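Local atomic coordinates of viral protein F93 (Sulfolobus turreted icosahedral virus, PDB entry 2CO5), a protein that probably binds DNA through its winged-helix fold and may thereby act as a transcriptional regulator of the virus. Residues R61-P66 against V70-E75. Residues are numbered along the deposited sequence; the frame is centred on the assembly and turned at random. Where two conformers were deposited one is given.
Sequences REEEAP and VLFLTE
R61 and F72 face each other as an antiparallel hydrogen-bonded pair: R61 N donates to F72 O and F72 N to R61 O, both at 2.7 Å. Two residues on, E63 N reaches V70 O at 3.0 Å, and V70 N returns a nearly straight bond (174° at the hydrogen) to E63 O. Between these rungs the non-hydrogen-bonded pair E62 and L71 adds CA-H...O contacts, E62 CA to V70 O and L71 CA to R61 O. The two strands form the beta hairpin of the winged-helix fold, with the wing at its turn; on its other side 70-73 pairs with strand 24-26.

On the face bearing R61, E63, V70 and F72, the R61 guanidinium lies flat on the phenyl ring, planes 7° apart, in an off-centre cation-pi stack with R61 CZ 4.4 Å from the F72 ring centroid. A bend at chi3 (98°) folds the arginine over F72, where R61 NH2 sits 3.7 Å from F72 CG and the F72 CB lies beneath the guanidinium centre. E63 CB approaches F72 CE1 at 3.8 Å, and E63 OE2 lies in the guanidinium plane, a long salt-bridge partner of R61 NE.

T74 CG2 comes to the edge of the R61 guanidinium and within 4.0 Å of R61 CB; A65 CB touches V70 CG2. On the opposite face E62 passes L71 CD2, its OE2 salt-bridged to K27, while L71 packs on I51 and I55 of helix 44-56.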
ATOM      1  N   ARG B  61      -3.811  10.496  18.627  1.00 53.47           N
ATOM      2  CA  ARG B  61      -4.572  11.146  19.691  1.00 53.39           C
ATOM      3  C   ARG B  61      -4.891  12.568  19.250  1.00 53.55           C
ATOM      4  O   ARG B  61      -4.099  13.194  18.544  1.00 51.30           O
ATOM      5  CB  ARG B  61      -3.771  11.177  20.998  1.00 51.80           C
ATOM      6  CG  ARG B  61      -4.146  12.328  21.953  1.00 59.60           C
ATOM      7  CD  ARG B  61      -3.651  12.131  23.379  1.00 51.97           C
ATOM      8  NE  ARG B  61      -2.403  12.840  23.674  1.00 50.60           N
ATOM      9  CZ  ARG B  61      -1.177  12.370  23.441  1.00 67.35           C
ATOM     10  NH1 ARG B  61      -0.992  11.177  22.876  1.00 56.44           N
ATOM     11  NH2 ARG B  61      -0.117  13.103  23.787  1.00 58.96           N
ATOM     12  N   GLU B  62      -6.039  13.079  19.691  1.00 52.84           N
ATOM     13  CA  GLU B  62      -6.456  14.435  19.370  1.00 52.56           C
ATOM     14  C   GLU B  62      -6.720  15.211  20.655  1.00 52.00           C
ATOM     15  O   GLU B  62      -7.483  14.762  21.505  1.00 52.84           O
ATOM     16  CB  GLU B  62      -7.719  14.392  18.518  1.00 51.83           C
ATOM     17  CG  GLU B  62      -8.014  15.665  17.747  1.00 52.42           C
ATOM     18  CD  GLU B  62      -9.268  15.534  16.896  1.00 56.38           C
ATOM     19  OE1 GLU B  62     -10.375  15.440  17.473  1.00 62.58           O
ATOM     20  OE2 GLU B  62      -9.148  15.520  15.650  1.00 66.07           O
ATOM     21  N   GLU B  63      -6.067  16.360  20.803  1.00 52.70           N
ATOM     22  CA  GLU B  63      -6.369  17.276  21.902  1.00 51.79           C
ATOM     23  C   GLU B  63      -6.935  18.573  21.350  1.00 51.22           C
ATOM     24  O   GLU B  63      -6.405  19.144  20.392  1.00 49.09           O
ATOM     25  CB  GLU B  63      -5.129  17.575  22.753  1.00 50.97           C
ATOM     26  CG  GLU B  63      -4.754  16.466  23.730  1.00 52.53           C
ATOM     27  CD  GLU B  63      -3.804  16.933  24.826  1.00 52.99           C
ATOM     28  OE1 GLU B  63      -4.087  17.966  25.474  1.00 55.15           O
ATOM     29  OE2 GLU B  63      -2.778  16.259  25.051  1.00 74.40           O
ATOM     30  N   GLU B  64      -8.015  19.031  21.971  1.00 51.68           N
ATOM     31  CA  GLU B  64      -8.632  20.292  21.616  1.00 52.03           C
ATOM     32  C   GLU B  64      -7.770  21.440  22.137  1.00 52.53           C
ATOM     33  O   GLU B  64      -7.504  21.520  23.340  1.00 52.30           O
ATOM     34  CB  GLU B  64     -10.038  20.369  22.222  1.00 53.11           C
ATOM     35  CG  GLU B  64     -10.880  21.520  21.701  1.00 54.75           C
ATOM     36  CD  GLU B  64     -11.180  21.382  20.224  1.00 62.22           C
ATOM     37  OE1 GLU B  64     -11.866  20.408  19.852  1.00 58.25           O
ATOM     38  OE2 GLU B  64     -10.726  22.243  19.439  1.00 57.56           O
ATOM     39  N   ALA B  65      -7.326  22.314  21.234  1.00 51.80           N
ATOM     40  CA  ALA B  65      -6.577  23.516  21.616  1.00 51.60           C
ATOM     41  C   ALA B  65      -7.230  24.765  21.017  1.00 52.40           C
ATOM     42  O   ALA B  65      -7.937  24.664  20.013  1.00 53.68           O
ATOM     43  CB  ALA B  65      -5.133  23.405  21.172  1.00 50.21           C
ATOM     44  N   PRO B  66      -6.995  25.947  21.631  1.00 53.01           N
ATOM     45  CA  PRO B  66      -7.623  27.206  21.196  1.00 52.97           C
ATOM     46  C   PRO B  66      -7.431  27.545  19.715  1.00 53.21           C
ATOM     47  O   PRO B  66      -8.386  27.962  19.056  1.00 53.49           O
ATOM     48  CB  PRO B  66      -6.937  28.260  22.073  1.00 53.21           C
ATOM     49  CG  PRO B  66      -6.505  27.524  23.275  1.00 52.07           C
ATOM     50  CD  PRO B  66      -6.117  26.163  22.796  1.00 52.44           C
ATOM     51  N   VAL B  70      -5.106  19.533  17.817  1.00 48.21           N
ATOM     52  CA  VAL B  70      -3.751  19.028  17.626  1.00 48.54           C
ATOM     53  C   VAL B  70      -3.767  17.511  17.574  1.00 50.19           C
ATOM     54  O   VAL B  70      -4.371  16.857  18.429  1.00 48.96           O
ATOM     55  CB  VAL B  70      -2.795  19.466  18.756  1.00 50.75           C
ATOM     56  CG1 VAL B  70      -1.420  18.827  18.552  1.00 44.72           C
ATOM     57  CG2 VAL B  70      -2.683  20.986  18.815  1.00 46.58           C
ATOM     58  N   LEU B  71      -3.103  16.961  16.556  1.00 51.89           N
ATOM     59  CA  LEU B  71      -2.919  15.520  16.434  1.00 51.57           C
ATOM     60  C   LEU B  71      -1.603  15.111  17.093  1.00 51.29           C
ATOM     61  O   LEU B  71      -0.602  15.819  17.001  1.00 49.75           O
ATOM     62  CB  LEU B  71      -2.935  15.085  14.961  1.00 50.80           C
ATOM     63  CG  LEU B  71      -4.261  15.236  14.214  1.00 49.68           C
ATOM     64  CD1 LEU B  71      -4.101  14.845  12.743  1.00 51.20           C
ATOM     65  CD2 LEU B  71      -5.369  14.404  14.890  1.00 47.91           C
ATOM     66  N   PHE B  72      -1.636  13.969  17.772  1.00 52.48           N
ATOM     67  CA  PHE B  72      -0.460  13.363  18.373  1.00 50.39           C
ATOM     68  C   PHE B  72      -0.366  11.916  17.917  1.00 51.32           C
ATOM     69  O   PHE B  72      -1.384  11.225  17.828  1.00 48.57           O
ATOM     70  CB  PHE B  72      -0.560  13.382  19.892  1.00 47.56           C
ATOM     71  CG  PHE B  72      -0.559  14.761  20.489  1.00 52.70           C
ATOM     72  CD1 PHE B  72      -1.748  15.461  20.651  1.00 56.73           C
ATOM     73  CD2 PHE B  72       0.625  15.350  20.904  1.00 44.41           C
ATOM     74  CE1 PHE B  72      -1.758  16.731  21.200  1.00 34.03           C
ATOM     75  CE2 PHE B  72       0.623  16.623  21.468  1.00 59.29           C
ATOM     76  CZ  PHE B  72      -0.578  17.312  21.606  1.00 47.17           C
ATOM     77  N   LEU B  73       0.858  11.468  17.643  1.00 49.78           N
ATOM     78  CA  LEU B  73       1.134  10.066  17.378  1.00 49.81           C
ATOM     79  C   LEU B  73       1.426   9.366  18.709  1.00 49.42           C
ATOM     80  O   LEU B  73       2.326   9.753  19.428  1.00 50.30           O
ATOM     81  CB  LEU B  73       2.332   9.938  16.424  1.00 53.63           C
ATOM     82  CG  LEU B  73       2.583   8.576  15.775  1.00 48.89           C
ATOM     83  CD1 LEU B  73       1.429   8.186  14.877  1.00 53.34           C
ATOM     84  CD2 LEU B  73       3.876   8.602  14.984  1.00 45.91           C
ATOM     85  N   THR B  74       0.653   8.335  19.029  1.00 52.46           N
ATOM     86  CA  THR B  74       0.834   7.576  20.260  1.00 50.52           C
ATOM     87  C   THR B  74       1.948   6.545  20.124  1.00 50.92           C
ATOM     88  O   THR B  74       2.455   6.307  19.027  1.00 56.46           O
ATOM     89  CB  THR B  74      -0.454   6.811  20.630  1.00 52.86           C
ATOM     90  OG1 THR B  74      -0.717   5.805  19.633  1.00 44.61           O
ATOM     91  CG2 THR B  74      -1.639   7.771  20.734  1.00 51.81           C
ATOM     92  N   GLU B  75       2.313   5.927  21.246  1.00 51.34           N
ATOM     93  CA  GLU B  75       3.279   4.833  21.247  0.50 50.47           C
ATOM     94  C   GLU B  75       2.792   3.704  20.350  1.00 51.38           C
ATOM     95  O   GLU B  75       3.565   3.131  19.584  1.00 50.70           O
ATOM     96  CB  GLU B  75       3.483   4.298  22.663  0.50 52.82           C
ATOM     97  CG  GLU B  75       4.158   5.267  23.616  0.50 47.35           C
ATOM     98  CD  GLU B  75       4.109   4.789  25.051  0.50 52.73           C
ATOM     99  OE1 GLU B  75       3.917   3.570  25.267  0.50 62.87           O
ATOM    100  OE2 GLU B  75       4.263   5.631  25.963  0.50 54.73           O
TER